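Binding domain (Hc) of Paraclostridial Mosquitocidal Protein 1 (Paraclostridium bifermentans, PDB 6HOX) probably targets the neurotoxin to host nerve cells, as the receptor-binding part of a clostridial toxin directed at Anopheles mosquitoes. Local coordinates at residues V26-V31 and Q223-Q228; I91-R96 and I219-F224; W166-I171 and M238-Y243. One frame throughout, in Å; residues are numbered along the deposited sequence.

Contact 1 of 3, residues V26-V31 and Q223-Q228; sequences VFSLGV and QFNIYQ
Two amides of one strand converge on the carbonyl oxygen of Ile-226: Val-26 N donates to Ile-226 O at 2.8 Å in a nearly straight bond (169°), while Phe-27 N adds a weak one at 3.4 Å. Val-26 and Phe-27 thus both face Ile-226, a classic beta bulge. Ile-226 N returns a bond to Phe-27 O, and at the next hydrogen-bonded pair, two residues on, Leu-29 N donates to Phe-224 O at 2.8 Å, the donor standing above the carbonyl plane. There Gln-223, with positive phi and psi, shares Leu-29 with Phe-224 in a G1 bulge.

Phe-27, Leu-29, Phe-224 and Ile-226 occupy one face. With CG of Phe-27 opposite its backbone N (chi1 -180°), the ring meets Ile-226 and Phe-224 obliquely, CD2 lying 4.0 Å from Ile-226 CD1 and CE2 4.2 Å from Phe-224 CD1. Beyond them Phe-207 meets the Phe-224 ring edge-to-face. At the far end a water lies between Gln-223 OE1 and Val-31 O, within hydrogen-bonding distance of each. Strand 35-38 flanks 25-32 on its other side, in a bulged antiparallel sheet consistent with the concanavalin-like jelly roll of the N-terminal receptor-binding subdomain.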
loop_
_atom_site.group_PDB
_atom_site.type_symbol
_atom_site.label_atom_id
_atom_site.label_comp_id
_atom_site.label_asym_id
_atom_site.label_seq_id
_atom_site.Cartn_x
_atom_site.Cartn_y
_atom_site.Cartn_z
ATOM N N VAL A 26 -15.298 -9.968 16.944
ATOM C CA VAL A 26 -15.580 -11.357 17.300
ATOM C C VAL A 26 -14.548 -12.302 16.667
ATOM O O VAL A 26 -14.469 -13.456 17.043
ATOM C CB VAL A 26 -17.025 -11.765 16.953
ATOM C CG1 VAL A 26 -18.036 -10.913 17.707
ATOM C CG2 VAL A 26 -17.307 -11.759 15.460
ATOM N N PHE A 27 -13.747 -11.794 15.727
ATOM C CA PHE A 27 -12.764 -12.596 15.018
ATOM C C PHE A 27 -11.706 -11.673 14.415
ATOM O O PHE A 27 -12.053 -10.677 13.818
ATOM C CB PHE A 27 -13.436 -13.397 13.900
ATOM C CG PHE A 27 -12.500 -14.272 13.110
ATOM C CD1 PHE A 27 -12.039 -15.468 13.635
ATOM C CD2 PHE A 27 -12.064 -13.894 11.843
ATOM C CE1 PHE A 27 -11.169 -16.265 12.908
ATOM C CE2 PHE A 27 -11.207 -14.701 11.105
ATOM C CZ PHE A 27 -10.752 -15.880 11.642
ATOM N N SER A 28 -10.431 -12.051 14.537
ATOM C CA SER A 28 -9.347 -11.281 13.938
ATOM C C SER A 28 -8.211 -12.219 13.532
ATOM O O SER A 28 -7.486 -12.733 14.383
ATOM C CB SER A 28 -8.860 -10.206 14.860
ATOM O OG SER A 28 -7.786 -9.501 14.268
ATOM N N LEU A 29 -8.031 -12.388 12.220
ATOM C CA LEU A 29 -7.077 -13.340 11.703
ATOM C C LEU A 29 -5.753 -12.617 11.445
ATOM O O LEU A 29 -5.712 -11.644 10.684
ATOM C CB LEU A 29 -7.619 -13.943 10.406
ATOM C CG LEU A 29 -6.708 -14.936 9.700
ATOM C CD1 LEU A 29 -6.562 -16.215 10.502
ATOM C CD2 LEU A 29 -7.230 -15.238 8.307
ATOM N N GLY A 30 -4.686 -13.132 12.062
ATOM C CA GLY A 30 -3.363 -12.562 11.897
ATOM C C GLY A 30 -2.293 -13.517 12.372
ATOM O O GLY A 30 -2.560 -14.712 12.607
ATOM N N VAL A 31 -1.080 -12.981 12.514
ATOM C CA VAL A 31 0.072 -13.750 12.928
ATOM C C VAL A 31 0.498 -13.225 14.288
ATOM O O VAL A 31 0.597 -12.032 14.467
ATOM C CB VAL A 31 1.239 -13.620 11.929
ATOM C CG1 VAL A 31 2.509 -14.287 12.450
ATOM C CG2 VAL A 31 0.859 -14.152 10.557
ATOM N N GLN A 223 -5.074 -9.003 9.383
ATOM C CA GLN A 223 -6.109 -8.397 10.218
ATOM C C GLN A 223 -7.478 -8.561 9.532
ATOM O O GLN A 223 -8.221 -7.577 9.364
ATOM C CB GLN A 223 -5.800 -6.926 10.509
ATOM C CG GLN A 223 -4.421 -6.679 11.125
ATOM C CD GLN A 223 -4.289 -7.325 12.484
ATOM O OE1 GLN A 223 -3.444 -8.187 12.714
ATOM N NE2 GLN A 223 -5.168 -6.953 13.388
ATOM N N PHE A 224 -7.813 -9.798 9.142
ATOM C CA PHE A 224 -9.142 -10.072 8.663
ATOM C C PHE A 224 -10.053 -10.194 9.884
ATOM O O PHE A 224 -9.984 -11.169 10.653
ATOM C CB PHE A 224 -9.196 -11.299 7.759
ATOM C CG PHE A 224 -10.544 -11.535 7.126
ATOM C CD1 PHE A 224 -11.594 -12.076 7.855
ATOM C CD2 PHE A 224 -10.756 -11.225 5.789
ATOM C CE1 PHE A 224 -12.823 -12.320 7.255
ATOM C CE2 PHE A 224 -11.984 -11.462 5.190
ATOM C CZ PHE A 224 -13.016 -12.001 5.926
ATOM N N ASN A 225 -10.855 -9.149 10.076
ATOM C CA ASN A 225 -11.614 -8.940 11.258
ATOM C C ASN A 225 -13.099 -9.038 10.921
ATOM O O ASN A 225 -13.515 -8.574 9.861
ATOM C CB ASN A 225 -11.319 -7.580 11.891
ATOM C CG ASN A 225 -9.896 -7.454 12.379
ATOM O OD1 ASN A 225 -9.139 -8.425 12.352
ATOM N ND2 ASN A 225 -9.530 -6.248 12.788
ATOM N N ILE A 226 -13.860 -9.661 11.827
ATOM C CA ILE A 226 -15.336 -9.624 11.819
ATOM C C ILE A 226 -15.807 -8.936 13.101
ATOM O O ILE A 226 -15.344 -9.249 14.200
ATOM C CB ILE A 226 -15.951 -11.030 11.684
ATOM C CG1 ILE A 226 -15.431 -11.758 10.441
ATOM C CG2 ILE A 226 -17.473 -10.913 11.699
ATOM C CD1 ILE A 226 -15.733 -13.233 10.406
ATOM N N TYR A 227 -16.721 -7.984 12.930
ATOM C CA TYR A 227 -17.333 -7.242 14.002
ATOM C C TYR A 227 -18.832 -7.527 13.956
ATOM O O TYR A 227 -19.395 -7.656 12.856
ATOM C CB TYR A 227 -17.129 -5.731 13.870
ATOM C CG TYR A 227 -15.699 -5.270 13.789
ATOM C CD1 TYR A 227 -14.983 -5.351 12.600
ATOM C CD2 TYR A 227 -15.059 -4.727 14.890
ATOM C CE1 TYR A 227 -13.660 -4.932 12.520
ATOM C CE2 TYR A 227 -13.744 -4.292 14.824
ATOM C CZ TYR A 227 -13.040 -4.409 13.640
ATOM O OH TYR A 227 -11.749 -3.998 13.581
ATOM N N GLN A 228 -19.454 -7.562 15.143
ATOM C CA GLN A 228 -20.861 -7.944 15.298
ATOM C C GLN A 228 -21.754 -6.696 15.270
ATOM O O GLN A 228 -22.832 -6.696 15.839
ATOM C CB GLN A 228 -21.051 -8.732 16.600
ATOM C CG GLN A 228 -20.903 -7.873 17.853
ATOM C CD GLN A 228 -20.851 -8.693 19.122
ATOM O OE1 GLN A 228 -21.222 -9.868 19.146
ATOM N NE2 GLN A 228 -20.403 -8.061 20.196
HETATM O O HOH W 1 -0.894 -9.403 13.351
#

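Contact 2 of 3, residues I91-R96 and I219-F224; sequences ISFWIR and IRLDQF
Strands 91-96 and 219-224 run antiparallel at 163°, their axes 4.7 Å apart at closest approach, with Trp-94/Asp-222 and Arg-96/Arg-220 as hydrogen-bonded pairs and Ile-95/Leu-221 as the non-hydrogen-bonded pair between them. The straightest of these bonds, Arg-220 N to Arg-96 O, reaches 178°. At the bulge a water joins Ser-92 OG to Gln-223 O, and direct backbone bonding resumes between Ser-92 and Asn-225.

On the apolar face the Phe-93 and Phe-224 side chains lie side by side, their rings near parallel but slid apart with centroids 5.5 Å from each other. The CG of Phe-93 sits between its backbone N and carbonyl carbon (chi1 57°), and from there CD2 of its ring comes within 3.7 Å of Leu-221 CD1. Ile-91 CG2 touches the end of the other ring at Phe-224 CZ, 3.6 Å away, and Ile-95 CG1 packs on Ile-219 CG2. Strand 122-128 of the second sheet covers this face through Trp-123, Ile-125 and Leu-127.

On the other face Arg-96 extends straight while Arg-220 bends at chi3, and their guanidinium groups stack flat, centres 3.9 Å apart and planes within 8°. A water accepts from Arg-220 NE and donates to Arg-96 O. Asn-164 O accepts from Arg-96 NE, and Trp-253 adds a cation-pi contact to Arg-96. The stacked pair shares the Asp-441 carboxylate, through a salt bridge from Arg-220 NH2 and a long, weak ion pair from Arg-96, which probably balances part of their charge and ties this sheet to the C-terminal part of the chain.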
loop_
_atom_site.group_PDB
_atom_site.type_symbol
_atom_site.label_atom_id
_atom_site.label_comp_id
_atom_site.label_asym_id
_atom_site.label_seq_id
_atom_site.Cartn_x
_atom_site.Cartn_y
_atom_site.Cartn_z
ATOM N N ILE A 91 -16.917 -6.632 8.046
ATOM C CA ILE A 91 -15.719 -7.318 7.675
ATOM C C ILE A 91 -14.682 -6.248 7.299
ATOM O O ILE A 91 -14.976 -5.374 6.485
ATOM C CB ILE A 91 -15.993 -8.308 6.522
ATOM C CG1 ILE A 91 -16.854 -9.488 6.986
ATOM C CG2 ILE A 91 -14.689 -8.791 5.892
ATOM C CD1 ILE A 91 -17.289 -10.426 5.876
ATOM N N SER A 92 -13.482 -6.339 7.880
ATOM C CA SER A 92 -12.327 -5.506 7.485
ATOM C C SER A 92 -11.078 -6.377 7.302
ATOM O O SER A 92 -10.968 -7.461 7.866
ATOM C CB SER A 92 -12.085 -4.362 8.445
ATOM O OG SER A 92 -11.601 -4.785 9.713
ATOM N N PHE A 93 -10.158 -5.911 6.456
ATOM C CA PHE A 93 -8.906 -6.621 6.225
ATOM C C PHE A 93 -7.933 -5.760 5.417
ATOM O O PHE A 93 -8.323 -4.895 4.563
ATOM C CB PHE A 93 -9.147 -7.950 5.494
ATOM C CG PHE A 93 -9.867 -7.855 4.169
ATOM C CD1 PHE A 93 -11.252 -7.847 4.113
ATOM C CD2 PHE A 93 -9.166 -7.817 2.980
ATOM C CE1 PHE A 93 -11.920 -7.756 2.905
ATOM C CE2 PHE A 93 -9.833 -7.766 1.769
ATOM C CZ PHE A 93 -11.209 -7.718 1.733
ATOM N N TRP A 94 -6.648 -6.024 5.683
ATOM C CA TRP A 94 -5.560 -5.556 4.850
ATOM C C TRP A 94 -5.305 -6.612 3.783
ATOM O O TRP A 94 -5.227 -7.804 4.111
ATOM C CB TRP A 94 -4.309 -5.318 5.690
ATOM C CG TRP A 94 -4.335 -4.036 6.458
ATOM C CD1 TRP A 94 -4.584 -3.869 7.788
ATOM C CD2 TRP A 94 -4.087 -2.723 5.926
ATOM N NE1 TRP A 94 -4.490 -2.546 8.127
ATOM C CE2 TRP A 94 -4.176 -1.819 7.008
ATOM C CE3 TRP A 94 -3.772 -2.227 4.652
ATOM C CZ2 TRP A 94 -3.999 -0.448 6.837
ATOM C CZ3 TRP A 94 -3.570 -0.872 4.494
ATOM C CH2 TRP A 94 -3.680 0.001 5.575
ATOM N N ILE A 95 -5.163 -6.160 2.536
ATOM C CA ILE A 95 -4.881 -7.019 1.416
ATOM C C ILE A 95 -3.770 -6.400 0.567
ATOM O O ILE A 95 -3.704 -5.177 0.375
ATOM C CB ILE A 95 -6.151 -7.296 0.587
ATOM C CG1 ILE A 95 -5.975 -8.563 -0.257
ATOM C CG2 ILE A 95 -6.557 -6.098 -0.254
ATOM C CD1 ILE A 95 -7.226 -8.971 -1.021
ATOM N N ARG A 96 -2.887 -7.263 0.071
ATOM C CA ARG A 96 -1.907 -6.890 -0.913
ATOM C C ARG A 96 -2.001 -7.893 -2.060
ATOM O O ARG A 96 -1.663 -9.067 -1.886
ATOM C CB ARG A 96 -0.507 -6.852 -0.296
ATOM C CG ARG A 96 0.544 -6.180 -1.169
ATOM C CD ARG A 96 1.903 -6.185 -0.507
ATOM N NE ARG A 96 2.961 -5.647 -1.354
ATOM C CZ ARG A 96 4.253 -5.656 -1.035
ATOM N NH1 ARG A 96 4.670 -6.320 0.028
ATOM N NH2 ARG A 96 5.134 -5.023 -1.789
ATOM N N ILE A 219 -1.713 -13.974 -2.653
ATOM C CA ILE A 219 -2.274 -12.829 -1.965
ATOM C C ILE A 219 -1.675 -12.775 -0.567
ATOM O O ILE A 219 -1.453 -13.804 0.045
ATOM C CB ILE A 219 -3.810 -12.935 -1.912
ATOM C CG1 ILE A 219 -4.425 -13.063 -3.307
ATOM C CG2 ILE A 219 -4.406 -11.783 -1.127
ATOM C CD1 ILE A 219 -4.323 -11.823 -4.142
ATOM N N ARG A 220 -1.439 -11.563 -0.072
ATOM C CA ARG A 220 -1.074 -11.366 1.315
ATOM C C ARG A 220 -2.256 -10.696 2.015
ATOM O O ARG A 220 -2.861 -9.748 1.482
ATOM C CB ARG A 220 0.263 -10.621 1.394
ATOM C CG ARG A 220 1.426 -11.494 0.949
ATOM C CD ARG A 220 2.675 -10.740 0.555
ATOM N NE ARG A 220 2.547 -10.088 -0.727
ATOM C CZ ARG A 220 3.539 -9.457 -1.352
ATOM N NH1 ARG A 220 4.748 -9.434 -0.806
ATOM N NH2 ARG A 220 3.319 -8.874 -2.520
ATOM N N LEU A 221 -2.581 -11.215 3.201
ATOM C CA LEU A 221 -3.830 -10.905 3.908
ATOM C C LEU A 221 -3.531 -10.762 5.405
ATOM O O LEU A 221 -2.869 -11.624 5.990
ATOM C CB LEU A 221 -4.810 -12.045 3.610
ATOM C CG LEU A 221 -6.275 -11.839 3.993
ATOM C CD1 LEU A 221 -6.944 -10.785 3.109
ATOM C CD2 LEU A 221 -7.023 -13.165 3.913
ATOM N N ASP A 222 -3.998 -9.669 6.019
ATOM C CA ASP A 222 -3.708 -9.399 7.411
ATOM C C ASP A 222 -4.898 -8.707 8.093
ATOM O O ASP A 222 -5.613 -7.915 7.500
ATOM C CB ASP A 222 -2.404 -8.604 7.559
ATOM C CG ASP A 222 -1.843 -8.645 8.979
ATOM O OD1 ASP A 222 -2.087 -9.667 9.671
ATOM O OD2 ASP A 222 -1.194 -7.655 9.398
ATOM N N GLN A 223 -5.074 -9.003 9.383
ATOM C CA GLN A 223 -6.109 -8.397 10.218
ATOM C C GLN A 223 -7.478 -8.561 9.532
ATOM O O GLN A 223 -8.221 -7.577 9.364
ATOM C CB GLN A 223 -5.800 -6.926 10.509
ATOM C CG GLN A 223 -4.421 -6.679 11.125
ATOM C CD GLN A 223 -4.289 -7.325 12.484
ATOM O OE1 GLN A 223 -3.444 -8.187 12.714
ATOM N NE2 GLN A 223 -5.168 -6.953 13.388
ATOM N N PHE A 224 -7.813 -9.798 9.142
ATOM C CA PHE A 224 -9.142 -10.072 8.663
ATOM C C PHE A 224 -10.053 -10.194 9.884
ATOM O O PHE A 224 -9.984 -11.169 10.653
ATOM C CB PHE A 224 -9.196 -11.299 7.759
ATOM C CG PHE A 224 -10.544 -11.535 7.126
ATOM C CD1 PHE A 224 -11.594 -12.076 7.855
ATOM C CD2 PHE A 224 -10.756 -11.225 5.789
ATOM C CE1 PHE A 224 -12.823 -12.320 7.255
ATOM C CE2 PHE A 224 -11.984 -11.462 5.190
ATOM C CZ PHE A 224 -13.016 -12.001 5.926
HETATM O O HOH W 2 -8.773 -4.798 9.565
HETATM O O HOH W 3 0.667 -10.386 -2.676
#

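Contact 3 of 3, residues W166-I171 and M238-Y243; sequences WRHITI and MLFNSY
His-168 projects from its strand between Leu-239, Phe-240 and Tyr-243. Its CB lies in the plane of the Phe-240 ring, at the edge, 3.7 Å from CD1, and the two side chains slide past each other in opposite directions. Leu-239 CD2 comes to the edge of the imidazole, 4.0 Å from His-168 CE1. Tyr-243 crosses the histidine at about a right angle: CE2 of the phenol is 3.5 Å from His-168 NE2, and the ring planes are inclined at 42°.

A water in the imidazole plane joins the polar ends, 3.0 Å from His-168 NE2 and 2.7 Å from Tyr-243 OH. With CG opposite the backbone N (chi1 -173°), His-168 carries its ring out to this water.

In the next shell the indole of Trp-94 meets both the His-168 and Tyr-243 rings edge-to-face. Asn-184 OD1 accepts from His-168 N, fixing the backbone beneath the side chain. Within 238-243, Ser-242 OG donates to Leu-239 O at 2.7 Å. No direct hydrogen bond crosses between strand and helix; apolar and aromatic packing joins them, and the bridging water gives NE2 of the buried His-168 a polar partner.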
loop_
_atom_site.group_PDB
_atom_site.type_symbol
_atom_site.label_atom_id
_atom_site.label_comp_id
_atom_site.label_asym_id
_atom_site.label_seq_id
_atom_site.Cartn_x
_atom_site.Cartn_y
_atom_site.Cartn_z
ATOM N N TRP A 166 -0.458 -2.232 -0.319
ATOM C CA TRP A 166 -1.366 -2.580 0.808
ATOM C C TRP A 166 -2.614 -1.688 0.794
ATOM O O TRP A 166 -2.493 -0.467 0.863
ATOM C CB TRP A 166 -0.639 -2.457 2.149
ATOM C CG TRP A 166 0.225 -3.638 2.475
ATOM C CD1 TRP A 166 1.586 -3.720 2.424
ATOM C CD2 TRP A 166 -0.238 -4.915 2.952
ATOM N NE1 TRP A 166 1.998 -4.958 2.833
ATOM C CE2 TRP A 166 0.903 -5.711 3.170
ATOM C CE3 TRP A 166 -1.501 -5.452 3.229
ATOM C CZ2 TRP A 166 0.817 -7.023 3.628
ATOM C CZ3 TRP A 166 -1.586 -6.752 3.687
ATOM C CH2 TRP A 166 -0.441 -7.527 3.880
ATOM N N ARG A 167 -3.789 -2.319 0.729
ATOM C CA ARG A 167 -5.086 -1.652 0.759
ATOM C C ARG A 167 -5.897 -2.174 1.951
ATOM O O ARG A 167 -5.899 -3.374 2.233
ATOM C CB ARG A 167 -5.911 -1.953 -0.496
ATOM C CG ARG A 167 -5.244 -1.615 -1.820
ATOM C CD ARG A 167 -4.870 -0.157 -1.967
ATOM N NE ARG A 167 -4.519 0.115 -3.354
ATOM C CZ ARG A 167 -3.744 1.107 -3.797
ATOM N NH1 ARG A 167 -3.230 2.014 -2.973
ATOM N NH2 ARG A 167 -3.499 1.166 -5.097
ATOM N N HIS A 168 -6.615 -1.269 2.615
ATOM C CA HIS A 168 -7.468 -1.645 3.710
ATOM C C HIS A 168 -8.894 -1.635 3.195
ATOM O O HIS A 168 -9.340 -0.619 2.657
ATOM C CB HIS A 168 -7.333 -0.721 4.922
ATOM C CG HIS A 168 -8.101 -1.244 6.086
ATOM N ND1 HIS A 168 -9.360 -0.797 6.394
ATOM C CD2 HIS A 168 -7.824 -2.226 6.970
ATOM C CE1 HIS A 168 -9.823 -1.466 7.434
ATOM N NE2 HIS A 168 -8.915 -2.368 7.787
ATOM N N ILE A 169 -9.573 -2.770 3.360
ATOM C CA ILE A 169 -10.945 -2.937 2.860
ATOM C C ILE A 169 -11.868 -3.051 4.063
ATOM O O ILE A 169 -11.542 -3.791 5.013
ATOM C CB ILE A 169 -11.067 -4.183 1.968
ATOM C CG1 ILE A 169 -9.972 -4.226 0.899
ATOM C CG2 ILE A 169 -12.460 -4.265 1.354
ATOM C CD1 ILE A 169 -9.995 -3.040 -0.035
ATOM N N THR A 170 -12.995 -2.330 4.007
ATOM C CA THR A 170 -14.042 -2.454 4.990
ATOM C C THR A 170 -15.370 -2.659 4.252
ATOM O O THR A 170 -15.669 -1.948 3.307
ATOM C CB THR A 170 -14.125 -1.243 5.939
ATOM O OG1 THR A 170 -12.852 -0.908 6.495
ATOM C CG2 THR A 170 -15.099 -1.470 7.084
ATOM N N ILE A 171 -16.159 -3.632 4.727
ATOM C CA ILE A 171 -17.504 -3.929 4.213
ATOM C C ILE A 171 -18.448 -3.944 5.426
ATOM O O ILE A 171 -18.242 -4.719 6.353
ATOM C CB ILE A 171 -17.512 -5.284 3.463
ATOM C CG1 ILE A 171 -16.567 -5.295 2.263
ATOM C CG2 ILE A 171 -18.907 -5.718 3.040
ATOM C CD1 ILE A 171 -16.157 -6.682 1.877
ATOM N N MET A 238 -11.985 5.934 11.491
ATOM C CA MET A 238 -11.274 5.746 12.761
ATOM C C MET A 238 -10.541 4.394 12.760
ATOM O O MET A 238 -9.401 4.308 13.207
ATOM C CB MET A 238 -12.299 5.827 13.894
ATOM C CG MET A 238 -11.798 5.531 15.279
ATOM S SD MET A 238 -13.181 5.731 16.477
ATOM C CE MET A 238 -13.798 7.366 16.066
ATOM N N LEU A 239 -11.205 3.337 12.262
ATOM C CA LEU A 239 -10.590 2.003 12.187
ATOM C C LEU A 239 -9.344 2.067 11.284
ATOM O O LEU A 239 -8.252 1.547 11.625
ATOM C CB LEU A 239 -11.616 1.006 11.644
ATOM C CG LEU A 239 -11.073 -0.384 11.303
ATOM C CD1 LEU A 239 -10.497 -1.044 12.537
ATOM C CD2 LEU A 239 -12.155 -1.260 10.703
ATOM N N PHE A 240 -9.488 2.722 10.128
ATOM C CA PHE A 240 -8.382 2.823 9.185
ATOM C C PHE A 240 -7.207 3.563 9.833
ATOM O O PHE A 240 -6.054 3.100 9.751
ATOM C CB PHE A 240 -8.830 3.488 7.888
ATOM C CG PHE A 240 -7.703 3.792 6.932
ATOM C CD1 PHE A 240 -7.095 2.776 6.216
ATOM C CD2 PHE A 240 -7.262 5.089 6.742
ATOM C CE1 PHE A 240 -6.061 3.044 5.334
ATOM C CE2 PHE A 240 -6.228 5.368 5.866
ATOM C CZ PHE A 240 -5.639 4.347 5.148
ATOM N N ASN A 241 -7.514 4.708 10.468
ATOM C CA ASN A 241 -6.527 5.576 11.099
ATOM C C ASN A 241 -5.784 4.835 12.213
ATOM O O ASN A 241 -4.603 5.132 12.474
ATOM C CB ASN A 241 -7.164 6.860 11.633
ATOM C CG ASN A 241 -7.590 7.795 10.529
ATOM O OD1 ASN A 241 -7.050 7.759 9.424
ATOM N ND2 ASN A 241 -8.574 8.632 10.807
ATOM N N SER A 242 -6.449 3.855 12.838
ATOM C CA SER A 242 -5.894 3.184 13.992
ATOM C C SER A 242 -4.700 2.315 13.590
ATOM O O SER A 242 -3.922 1.911 14.445
ATOM C CB SER A 242 -6.947 2.393 14.739
ATOM O OG SER A 242 -7.286 1.187 14.068
ATOM N N TYR A 243 -4.562 2.014 12.298
ATOM C CA TYR A 243 -3.439 1.221 11.800
ATOM C C TYR A 243 -2.181 2.071 11.559
ATOM O O TYR A 243 -1.145 1.517 11.200
ATOM C CB TYR A 243 -3.852 0.489 10.528
ATOM C CG TYR A 243 -4.832 -0.615 10.810
ATOM C CD1 TYR A 243 -4.429 -1.730 11.520
ATOM C CD2 TYR A 243 -6.158 -0.534 10.409
ATOM C CE1 TYR A 243 -5.311 -2.760 11.803
ATOM C CE2 TYR A 243 -7.047 -1.567 10.678
ATOM C CZ TYR A 243 -6.623 -2.676 11.387
ATOM O OH TYR A 243 -7.482 -3.697 11.686
HETATM O O HOH W 2 -8.773 -4.798 9.565
#

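Strand 218-227 lies at the middle of the group, pairing with 25-32 in contact 1 and with 89-96 in contact 2; these contacts have centres about 10 Å apart and share Gln-223 and Phe-224. Strand 167-174 continues the same antiparallel sheet beyond 89-96, and contact 3, about 10 Å from contact 2 and 13 Å from contact 1 between centres, lays helix 233-241 against it. The water at Ser-92 and Gln-223 is also the one between His-168 and Tyr-243. Along the chain the order is 26-31, 91-96, 166-171, 219-228, 238-243: distant strands are gathered into one sheet before the helix leads toward the C-terminal receptor-binding subdomain.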